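Local coordinates for protein ParA (Salmonella enterica subsp. enterica serovar Newport str. SL317, PDB 3EZF) that probably acts as a Walker-type ATPase in DNA partition and, in its ADP-bound state, as a DNA-binding regulator of transcription, at residues A[159-164]-A[206-211]; A[173-178]-A[183-188]; A[217-222]-A[260-265]; A[235-240]-A[267-272]. All coordinates share one frame; numbering follows the deposited sequence.

Contact 1: residues A[159-164]-A[206-211]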
# COMPACT_ATOMS: atom_id res chain seq x y z
N SER A 159 5.26 5.84 3.31
CA SER A 159 5.00 6.48 2.03
C SER A 159 5.54 7.90 2.12
O SER A 159 6.46 8.26 1.40
CB SER A 159 3.49 6.50 1.75
OG SER A 159 2.92 5.21 1.93
N SER A 160 4.99 8.70 3.03
CA SER A 160 5.44 10.07 3.21
C SER A 160 6.94 10.16 3.47
O SER A 160 7.65 10.95 2.84
CB SER A 160 4.70 10.73 4.37
OG SER A 160 3.37 11.03 4.02
N THR A 161 7.42 9.35 4.41
CA THR A 161 8.83 9.32 4.78
C THR A 161 9.81 9.52 3.61
O THR A 161 10.93 9.98 3.81
CB THR A 161 9.17 7.99 5.50
OG1 THR A 161 8.43 7.91 6.72
CG2 THR A 161 10.66 7.89 5.80
N MET A 162 9.37 9.20 2.39
CA MET A 162 10.21 9.34 1.20
C MET A 162 10.34 10.79 0.74
O MET A 162 10.34 11.05 -0.46
CB MET A 162 9.64 8.52 0.05
CG MET A 162 9.12 7.16 0.45
SD MET A 162 8.26 6.40 -0.92
CE MET A 162 7.00 7.64 -1.32
N PHE A 163 10.46 11.72 1.69
CA PHE A 163 10.61 13.13 1.34
C PHE A 163 11.68 13.82 2.16
O PHE A 163 11.97 15.01 1.97
CB PHE A 163 9.28 13.86 1.50
CG PHE A 163 8.29 13.56 0.41
CD1 PHE A 163 7.54 12.40 0.44
CD2 PHE A 163 8.15 14.42 -0.67
CE1 PHE A 163 6.65 12.10 -0.59
CE2 PHE A 163 7.27 14.13 -1.70
CZ PHE A 163 6.52 12.97 -1.66
N LEU A 164 12.29 13.05 3.07
CA LEU A 164 13.34 13.56 3.94
C LEU A 164 13.85 12.41 4.80
O LEU A 164 13.18 11.98 5.73
CB LEU A 164 12.80 14.66 4.83
N ILE A 206 8.03 13.96 10.62
CA ILE A 206 8.49 12.99 11.63
C ILE A 206 8.34 11.67 10.89
O ILE A 206 7.24 11.18 10.70
CB ILE A 206 7.62 12.92 12.89
CG1 ILE A 206 7.89 14.12 13.80
CG2 ILE A 206 7.94 11.67 13.67
CD1 ILE A 206 7.17 14.05 15.16
N PRO A 207 9.47 11.08 10.46
CA PRO A 207 9.53 9.82 9.72
C PRO A 207 8.90 8.55 10.32
O PRO A 207 8.64 8.46 11.53
CB PRO A 207 11.03 9.67 9.44
CG PRO A 207 11.66 10.27 10.68
CD PRO A 207 10.82 11.51 10.88
N ALA A 208 8.66 7.58 9.44
CA ALA A 208 8.09 6.29 9.79
C ALA A 208 9.06 5.20 9.32
O ALA A 208 10.07 5.48 8.66
CB ALA A 208 6.73 6.10 9.11
N SER A 209 8.76 3.95 9.65
CA SER A 209 9.60 2.84 9.25
C SER A 209 8.75 1.61 9.01
O SER A 209 7.58 1.58 9.36
CB SER A 209 10.62 2.52 10.33
OG SER A 209 11.31 1.33 10.00
N ILE A 210 9.35 0.59 8.40
CA ILE A 210 8.62 -0.65 8.15
C ILE A 210 8.65 -1.42 9.46
O ILE A 210 7.92 -2.40 9.65
CB ILE A 210 9.28 -1.50 7.03
CG1 ILE A 210 8.49 -2.78 6.80
CG2 ILE A 210 10.71 -1.83 7.41
CD1 ILE A 210 7.05 -2.54 6.36
N ASP A 211 9.51 -0.95 10.37
CA ASP A 211 9.65 -1.56 11.68
C ASP A 211 8.42 -1.27 12.55
O ASP A 211 7.94 -2.16 13.29
CB ASP A 211 10.89 -1.03 12.40
CG ASP A 211 12.04 -2.00 12.35
OD1 ASP A 211 11.77 -3.22 12.25
OD2 ASP A 211 13.21 -1.54 12.41

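Contact 2: residues A[173-178]-A[183-188]. Unlike the reference sequence in segment 183-188: Asn184 (reference Asp).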
# COMPACT_ATOMS: atom_id res chain seq x y z
N ILE A 173 17.57 7.50 8.41
CA ILE A 173 16.92 8.07 9.59
C ILE A 173 17.03 7.13 10.79
O ILE A 173 17.65 6.07 10.72
CB ILE A 173 15.43 8.34 9.33
CG1 ILE A 173 15.26 9.34 8.18
CG2 ILE A 173 14.75 8.86 10.59
CD1 ILE A 173 13.83 9.48 7.70
N LEU A 174 16.41 7.53 11.90
CA LEU A 174 16.47 6.72 13.10
C LEU A 174 15.26 6.83 14.02
O LEU A 174 14.78 5.81 14.54
CB LEU A 174 17.70 7.09 13.94
CG LEU A 174 19.06 6.92 13.26
CD1 LEU A 174 20.18 7.33 14.20
CD2 LEU A 174 19.25 5.49 12.79
N GLU A 175 14.75 8.04 14.23
CA GLU A 175 13.63 8.21 15.14
C GLU A 175 12.26 8.29 14.47
O GLU A 175 11.86 9.35 13.98
CB GLU A 175 13.87 9.46 15.98
CG GLU A 175 13.01 9.56 17.25
CD GLU A 175 13.45 8.59 18.32
OE1 GLU A 175 13.03 8.76 19.49
OE2 GLU A 175 14.20 7.66 17.98
N THR A 176 11.54 7.17 14.45
CA THR A 176 10.21 7.16 13.87
C THR A 176 9.23 7.71 14.90
O THR A 176 9.56 7.82 16.09
CB THR A 176 9.77 5.75 13.48
OG1 THR A 176 9.68 4.94 14.66
CG2 THR A 176 10.74 5.12 12.49
N ALA A 177 8.04 8.06 14.44
CA ALA A 177 6.99 8.61 15.30
C ALA A 177 6.55 7.58 16.34
O ALA A 177 6.32 7.92 17.51
CB ALA A 177 5.80 9.05 14.44
N ALA A 178 6.43 6.33 15.91
CA ALA A 178 6.02 5.27 16.82
C ALA A 178 7.03 5.16 17.96
O ALA A 178 6.66 5.01 19.12
CB ALA A 178 5.92 3.96 16.07
N ASN A 183 9.36 6.69 23.68
CA ASN A 183 10.51 7.18 24.43
C ASN A 183 10.29 8.40 25.31
O ASN A 183 11.25 8.99 25.79
CB ASN A 183 11.67 7.45 23.48
CG ASN A 183 12.04 6.24 22.66
OD1 ASN A 183 12.02 5.12 23.15
ND2 ASN A 183 12.39 6.47 21.39
N ASN A 184 9.04 8.77 25.53
CA ASN A 184 8.74 9.93 26.37
C ASN A 184 9.80 11.05 26.21
O ASN A 184 10.36 11.52 27.19
CB ASN A 184 8.68 9.48 27.83
CG ASN A 184 7.87 10.41 28.69
OD1 ASN A 184 7.65 11.57 28.35
ND2 ASN A 184 7.41 9.91 29.83
N LEU A 185 10.06 11.45 24.96
CA LEU A 185 11.03 12.51 24.67
C LEU A 185 10.54 13.87 25.13
O LEU A 185 9.38 14.03 25.51
CB LEU A 185 11.30 12.57 23.17
CG LEU A 185 11.74 11.27 22.52
CD1 LEU A 185 12.20 11.56 21.09
CD2 LEU A 185 12.86 10.63 23.33
N ASP A 186 11.45 14.84 25.06
CA ASP A 186 11.17 16.21 25.49
C ASP A 186 11.07 17.14 24.29
O ASP A 186 11.53 16.80 23.19
CB ASP A 186 12.30 16.69 26.40
CG ASP A 186 13.68 16.50 25.76
OD1 ASP A 186 14.21 17.47 25.18
OD2 ASP A 186 14.21 15.38 25.83
N ALA A 187 10.48 18.31 24.49
CA ALA A 187 10.31 19.27 23.41
C ALA A 187 11.56 19.49 22.56
O ALA A 187 11.51 19.49 21.33
CB ALA A 187 9.82 20.59 23.97
N GLU A 188 12.69 19.67 23.22
CA GLU A 188 13.95 19.92 22.54
C GLU A 188 14.40 18.75 21.67
O GLU A 188 14.77 18.94 20.52
CB GLU A 188 15.04 20.23 23.57
CG GLU A 188 14.59 21.16 24.70
CD GLU A 188 13.47 20.55 25.56
OE1 GLU A 188 13.73 19.58 26.32
OE2 GLU A 188 12.32 21.04 25.46

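Contact 3: residues A[217-222]-A[260-265]. Unlike the reference sequence in segment 217-222: Arg220 (reference Glu), Glu221 (reference Asp).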
# COMPACT_ATOMS: atom_id res chain seq x y z
N SER A 217 1.90 -4.15 16.37
CA SER A 217 1.48 -5.50 16.73
C SER A 217 1.69 -5.85 18.19
O SER A 217 1.24 -6.90 18.64
CB SER A 217 2.24 -6.52 15.88
OG SER A 217 2.09 -6.24 14.50
N GLN A 218 2.35 -4.96 18.93
CA GLN A 218 2.64 -5.20 20.32
C GLN A 218 2.51 -3.92 21.12
O GLN A 218 3.02 -3.80 22.24
CB GLN A 218 4.06 -5.75 20.40
CG GLN A 218 4.55 -6.15 21.77
CD GLN A 218 5.91 -6.83 21.68
OE1 GLN A 218 6.79 -6.40 20.92
NE2 GLN A 218 6.08 -7.91 22.46
N TRP A 219 1.79 -2.96 20.55
CA TRP A 219 1.58 -1.66 21.17
C TRP A 219 1.18 -1.66 22.64
O TRP A 219 1.94 -1.14 23.47
CB TRP A 219 0.57 -0.84 20.36
CG TRP A 219 0.49 0.61 20.81
CD1 TRP A 219 -0.52 1.18 21.54
CD2 TRP A 219 1.48 1.63 20.63
NE1 TRP A 219 -0.22 2.49 21.82
CE2 TRP A 219 1.00 2.79 21.27
CE3 TRP A 219 2.72 1.68 19.99
CZ2 TRP A 219 1.72 3.99 21.30
CZ3 TRP A 219 3.45 2.86 20.02
CH2 TRP A 219 2.94 4.01 20.66
N ARG A 220 0.02 -2.22 22.99
CA ARG A 220 -0.41 -2.19 24.40
C ARG A 220 0.64 -2.67 25.36
O ARG A 220 0.97 -2.04 26.35
CB ARG A 220 -1.69 -3.02 24.62
CG ARG A 220 -2.16 -2.95 26.07
CD ARG A 220 -3.63 -3.26 26.25
NE ARG A 220 -3.91 -4.68 26.42
CZ ARG A 220 -3.50 -5.42 27.46
NH1 ARG A 220 -2.78 -4.87 28.43
NH2 ARG A 220 -3.81 -6.71 27.53
N GLU A 221 1.14 -3.85 25.06
CA GLU A 221 2.18 -4.51 25.79
C GLU A 221 3.36 -3.51 26.12
O GLU A 221 3.80 -3.36 27.28
CB GLU A 221 2.65 -5.66 24.85
CG GLU A 221 1.86 -7.12 24.92
CD GLU A 221 0.51 -7.25 23.99
OE1 GLU A 221 -0.37 -6.37 23.58
OE2 GLU A 221 0.32 -8.43 23.70
N LEU A 222 3.89 -2.87 25.07
CA LEU A 222 4.99 -1.90 25.18
C LEU A 222 4.61 -0.66 25.97
O LEU A 222 5.45 -0.10 26.68
CB LEU A 222 5.45 -1.44 23.79
CG LEU A 222 6.26 -2.45 22.99
CD1 LEU A 222 6.44 -1.96 21.56
CD2 LEU A 222 7.60 -2.65 23.65
N ASP A 260 -4.35 -0.14 14.19
CA ASP A 260 -5.30 0.34 15.17
C ASP A 260 -4.60 1.24 16.16
O ASP A 260 -4.84 2.44 16.18
CB ASP A 260 -5.99 -0.81 15.91
CG ASP A 260 -7.48 -0.91 15.60
OD1 ASP A 260 -8.22 -1.50 16.43
OD2 ASP A 260 -7.92 -0.40 14.53
N PRO A 261 -3.70 0.68 16.99
CA PRO A 261 -3.08 1.62 17.92
C PRO A 261 -2.65 2.94 17.28
O PRO A 261 -2.81 3.99 17.88
CB PRO A 261 -1.92 0.82 18.50
CG PRO A 261 -1.65 -0.23 17.46
CD PRO A 261 -3.01 -0.62 17.00
N PHE A 262 -2.13 2.90 16.06
CA PHE A 262 -1.73 4.15 15.41
C PHE A 262 -2.95 4.93 14.95
O PHE A 262 -3.03 6.14 15.18
CB PHE A 262 -0.79 3.87 14.23
CG PHE A 262 0.55 3.29 14.63
CD1 PHE A 262 1.46 2.86 13.67
CD2 PHE A 262 0.90 3.15 15.98
CE1 PHE A 262 2.69 2.31 14.04
CE2 PHE A 262 2.13 2.61 16.35
CZ PHE A 262 3.02 2.18 15.38
N LEU A 263 -3.88 4.24 14.29
CA LEU A 263 -5.13 4.86 13.81
C LEU A 263 -5.86 5.50 14.99
O LEU A 263 -6.24 6.67 14.94
CB LEU A 263 -6.04 3.81 13.19
CG LEU A 263 -6.91 4.14 11.98
CD1 LEU A 263 -7.65 5.44 12.18
CD2 LEU A 263 -6.01 4.22 10.76
N LEU A 264 -6.06 4.70 16.04
CA LEU A 264 -6.73 5.13 17.26
C LEU A 264 -6.05 6.36 17.88
O LEU A 264 -6.72 7.32 18.27
CB LEU A 264 -6.75 3.97 18.27
CG LEU A 264 -7.80 2.85 18.25
CD1 LEU A 264 -9.07 3.34 18.88
CD2 LEU A 264 -8.06 2.36 16.85
N ASN A 265 -4.72 6.33 17.98
CA ASN A 265 -3.99 7.45 18.53
C ASN A 265 -4.20 8.65 17.62
O ASN A 265 -4.39 9.77 18.10
CB ASN A 265 -2.50 7.13 18.65
CG ASN A 265 -2.11 6.71 20.06
OD1 ASN A 265 -2.11 7.52 20.99
ND2 ASN A 265 -1.79 5.45 20.22

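Contact 4: residues A[235-240]-A[267-272]. Unlike the reference sequence in segment 235-240: Ile235 (reference Val), Arg238 (reference Lys), Asn239 (reference Lys).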
# COMPACT_ATOMS: atom_id res chain seq x y z
N ILE A 235 -1.21 8.71 23.78
CA ILE A 235 0.23 8.94 23.70
C ILE A 235 0.59 9.98 22.64
O ILE A 235 1.36 10.89 22.92
CB ILE A 235 1.02 7.66 23.37
CG1 ILE A 235 0.53 6.49 24.23
CG2 ILE A 235 2.49 7.92 23.64
CD1 ILE A 235 0.56 6.76 25.72
N LEU A 236 0.04 9.84 21.44
CA LEU A 236 0.33 10.78 20.34
C LEU A 236 0.12 12.24 20.75
O LEU A 236 0.93 13.09 20.44
CB LEU A 236 -0.55 10.46 19.11
CG LEU A 236 -0.08 10.87 17.70
CD1 LEU A 236 -1.29 10.96 16.79
CD2 LEU A 236 0.63 12.20 17.70
N ARG A 237 -0.98 12.54 21.44
CA ARG A 237 -1.26 13.91 21.84
C ARG A 237 -0.34 14.36 22.97
O ARG A 237 0.04 15.52 23.03
CB ARG A 237 -2.71 14.06 22.32
CG ARG A 237 -3.56 15.14 21.60
CD ARG A 237 -3.17 16.61 21.83
NE ARG A 237 -3.76 17.45 20.77
CZ ARG A 237 -3.80 18.78 20.75
NH1 ARG A 237 -3.29 19.51 21.73
NH2 ARG A 237 -4.36 19.40 19.71
N ARG A 238 0.02 13.45 23.85
CA ARG A 238 0.85 13.82 24.98
C ARG A 238 2.36 13.79 24.78
O ARG A 238 3.05 14.66 25.30
CB ARG A 238 0.51 12.93 26.17
CG ARG A 238 0.68 13.63 27.50
CD ARG A 238 1.05 12.66 28.62
NE ARG A 238 2.42 12.15 28.47
CZ ARG A 238 3.25 11.95 29.49
NH1 ARG A 238 2.86 12.23 30.73
NH2 ARG A 238 4.48 11.49 29.27
N ASN A 239 2.88 12.81 24.05
CA ASN A 239 4.32 12.69 23.89
C ASN A 239 4.96 13.34 22.67
O ASN A 239 6.18 13.42 22.58
CB ASN A 239 4.72 11.21 23.98
CG ASN A 239 4.44 10.62 25.36
OD1 ASN A 239 4.57 9.41 25.56
ND2 ASN A 239 4.05 11.47 26.30
N ILE A 240 4.15 13.79 21.72
CA ILE A 240 4.70 14.46 20.55
C ILE A 240 3.99 15.77 20.26
O ILE A 240 4.60 16.84 20.36
CB ILE A 240 4.63 13.56 19.26
CG1 ILE A 240 5.59 12.37 19.41
CG2 ILE A 240 4.99 14.41 18.02
CD1 ILE A 240 5.61 11.42 18.24
N LEU A 267 -6.83 9.42 15.47
CA LEU A 267 -8.17 9.96 15.66
C LEU A 267 -8.32 10.63 17.01
O LEU A 267 -9.04 11.62 17.14
CB LEU A 267 -9.21 8.86 15.58
CG LEU A 267 -9.56 8.25 14.23
CD1 LEU A 267 -10.71 7.31 14.43
CD2 LEU A 267 -9.94 9.35 13.26
N ALA A 268 -7.64 10.08 18.01
CA ALA A 268 -7.73 10.59 19.39
C ALA A 268 -7.03 11.93 19.68
O ALA A 268 -7.18 12.46 20.77
CB ALA A 268 -7.21 9.52 20.36
N ALA A 269 -6.29 12.46 18.72
CA ALA A 269 -5.56 13.70 18.95
C ALA A 269 -5.85 14.76 17.92
O ALA A 269 -5.38 15.90 18.04
CB ALA A 269 -4.07 13.41 18.95
N SER A 270 -6.62 14.39 16.90
CA SER A 270 -6.96 15.29 15.81
C SER A 270 -8.30 15.98 15.97
O SER A 270 -9.24 15.42 16.56
CB SER A 270 -6.93 14.51 14.49
OG SER A 270 -5.77 13.70 14.44
N ASP A 271 -8.40 17.19 15.44
CA ASP A 271 -9.65 17.93 15.54
C ASP A 271 -10.35 18.06 14.20
O ASP A 271 -11.48 18.54 14.14
CB ASP A 271 -9.40 19.32 16.15
CG ASP A 271 -8.01 19.85 15.88
OD1 ASP A 271 -7.57 19.75 14.72
OD2 ASP A 271 -7.37 20.37 16.82
N LEU A 272 -9.70 17.59 13.15
CA LEU A 272 -10.27 17.66 11.80
C LEU A 272 -9.98 16.37 11.02
O LEU A 272 -8.83 15.94 10.90
CB LEU A 272 -9.69 18.88 11.06
CG LEU A 272 -10.24 19.41 9.72
CD1 LEU A 272 -9.17 19.31 8.65
CD2 LEU A 272 -11.47 18.63 9.30

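Contact 1: residues A[159-164]-A[206-211]
Chi1 of Thr161 (-63°) sets CG2 trans to the backbone N and places OG1 trans to the carbonyl carbon, and this turn delivers the hydroxyl to the backbone of 206-211. There Ala208 N donates to Thr161 OG1 over 2.7 Å, with an N-H...O angle of 152°. The same hydroxyl is hydrogen-bonded to Asp153 at the end of strand 149-153; since OG1 accepts from Ala208, its own proton is probably turned to that carboxylate. The methyl of Ala208 lies beside the bond, with CB 3.4 Å from Thr161 OG1. The other branch, CG2, is 4.1 Å from Pro207 CB and 3.8 Å from Ala208 O, the threonine and proline side chains crossing at about a right angle.

Strand 203-206 is the edge strand beside 149-153 in the parallel sheet of the P-loop NTPase fold. The 159-164 loop follows the Asp-Leu-Asp-Pro sequence, consistent with the Walker A' motif of ParA-type ATPases, and next to Thr161 Ser160 OG bonds to Asp254. Beyond Ala208 the chain turns into helix 212-216, and Ser209 OG caps the turn by accepting from Asp211 N at 2.9 Å. Asp211 OD1 then forms a salt bridge with Arg293 of the second subunit.

Contact 2: residues A[173-178]-A[183-188]
Glu175 and Asn183 reach toward each other from opposite directions and meet through the polar bond that spans the two segments. Asn183 ND2 donates to Glu175 OE1 at 3.0 Å, with an N-H...O angle of 148°. The acceptor oxygen lies almost in the amide plane, but the donor arrives on the syn side of the carboxylate and tilted from its plane, the two flat groups being turned 29° against each other. Glu175 gets there by a bend in its chain: CG is trans to the backbone N, and chi2 of 72° swings the carboxylate over toward 183-188.

Van der Waals contact comes from Leu185, whose CD1 lies 3.3 Å from Glu175 OE1, so that this oxygen has the amide nitrogen and a methyl group as neighbours. Glu175 and Leu185 also both touch Ala180 of helix 177-182 and Val194 of helix 187-194, which places the acid at the join of the two helices.

Capping forms the third group. Thr176 OG1 accepts from Gln179 N at the start of helix 177-182. At the N-cap position of helix 187-194 the Asp186 side chain caps a backbone N of the first turn, and its OD2 also bonds Thr189 OG1. Asn183 is the first residue to leave the preceding helix. Two short N-capped helices joined by a short loop thus form part of the beta-alpha-beta crossover between parallel strands 149-153 and 203-206 in this P-loop NTPase fold.

Contact 3: residues A[217-222]-A[260-265]
Trp219 reaches from the first turn of helix 219-226 to the first turn of helix 261-267, its CG trans to the backbone N (chi1 -170°). At the root of the side chain, CB lies 3.5 Å from Pro261 CB. One atom further out, CG packs against the same proline carbon at 3.3 Å, and CD1 also rests on it, the indole and the proline lying alongside each other but pointing opposite ways.

The ring then divides its neighbours. On the pyrrole side NE1 is 3.7 Å from Asn265 ND2, yet both nitrogens are hydrogen-bonded to Gln232 O, which draws indole and amide to one carbonyl. On the benzene side CE3 comes to 3.8 Å from Phe262 CE2. Here the phenylalanine presents its edge to the six-membered ring of the indole, an offset edge-to-face stack with centroids 5.7 Å apart and planes at 85°. At the far end of the indole, CZ3 is 3.9 Å from Phe262 CE2 and CZ2 is 4.0 Å from Asn265 ND2.

Both ends of the Asn265 amide are engaged. Its ND2 also donates to Pro261 O at 2.9 Å, from above the carbonyl plane, while Asn265 N reaches the same oxygen from the opposite face; OD1 accepts from Leu236 N. Leu182 of helix 177-182 touches Trp219, and Ala178 of that helix touches Phe262. A buried tryptophan thus joins the N-terminal turns of two helices in the connections that follow strands 203-206 and 250-254 of the P-loop NTPase sheet, close to the subunit interface.

Contact 4: residues A[235-240]-A[267-272]
Asp271 OD2 is held in a salt bridge by Arg309, and on the side of the contact Arg237 NH2 adds a looser positive charge, 4.3 Å from OD2 and too far for a salt bridge. The Arg237 guanidinium turns its edge to 267-272, with Ala269 O close to its plane and 3.5 Å from NE. Its firm ionic partner is Asp242, which forms a salt bridge with NH1 on the helix side.

The aliphatic part of the same side chain does the packing. Arg237 CG lies over the methyl of Ala269, 3.2 Å from its CB, and Arg237 CB is 3.7 Å from that methyl. A bend at chi2 (-68°) then carries the head group past the alanine toward Asp271. Leu236, on the neighbouring position of helix 235-241, brings CD1 to 4.3 Å from Ala269 CB and also touches Met181 of helix 177-182.

Segment 267-272 carries the chain from helix 261-267 into strand 272-277, whose start pairs with strand 112-116 of the parallel sheet. Ser270 OG bonds back to Gly266 O near the end of helix 261-267. A sulfate, probably acquired during crystallisation, lies about 5 Å from the Asp271 side chain. Arg237 and Arg309 come close together beside Asp271; Asp271 and Asp242 probably offset their like charges, and the positive surroundings would tend to keep Asp271 ionised.

In the fold
From the N terminus, contact 1 closes the first loop, joining the segment after strand 149-153 to the one after strand 203-206. Contact 2 is nested inside that loop, and the two meet where Pro207 O probably accepts from Ala177 N. Contacts 3 and 4 follow in series, and their segments alternate: 217-222, 235-240, 260-265 and then 267-272, so their loops cross, meeting at the start of helix 235-241. Ile240 joins the groups, packing on Ile206 of contact 1 and Ala177 of contact 2. The loops after strands 149-153 and 203-206 are thus tied to helices 219-226 and 235-241 and the 260-272 connection. Contacts 1 and 3 both touch the second subunit.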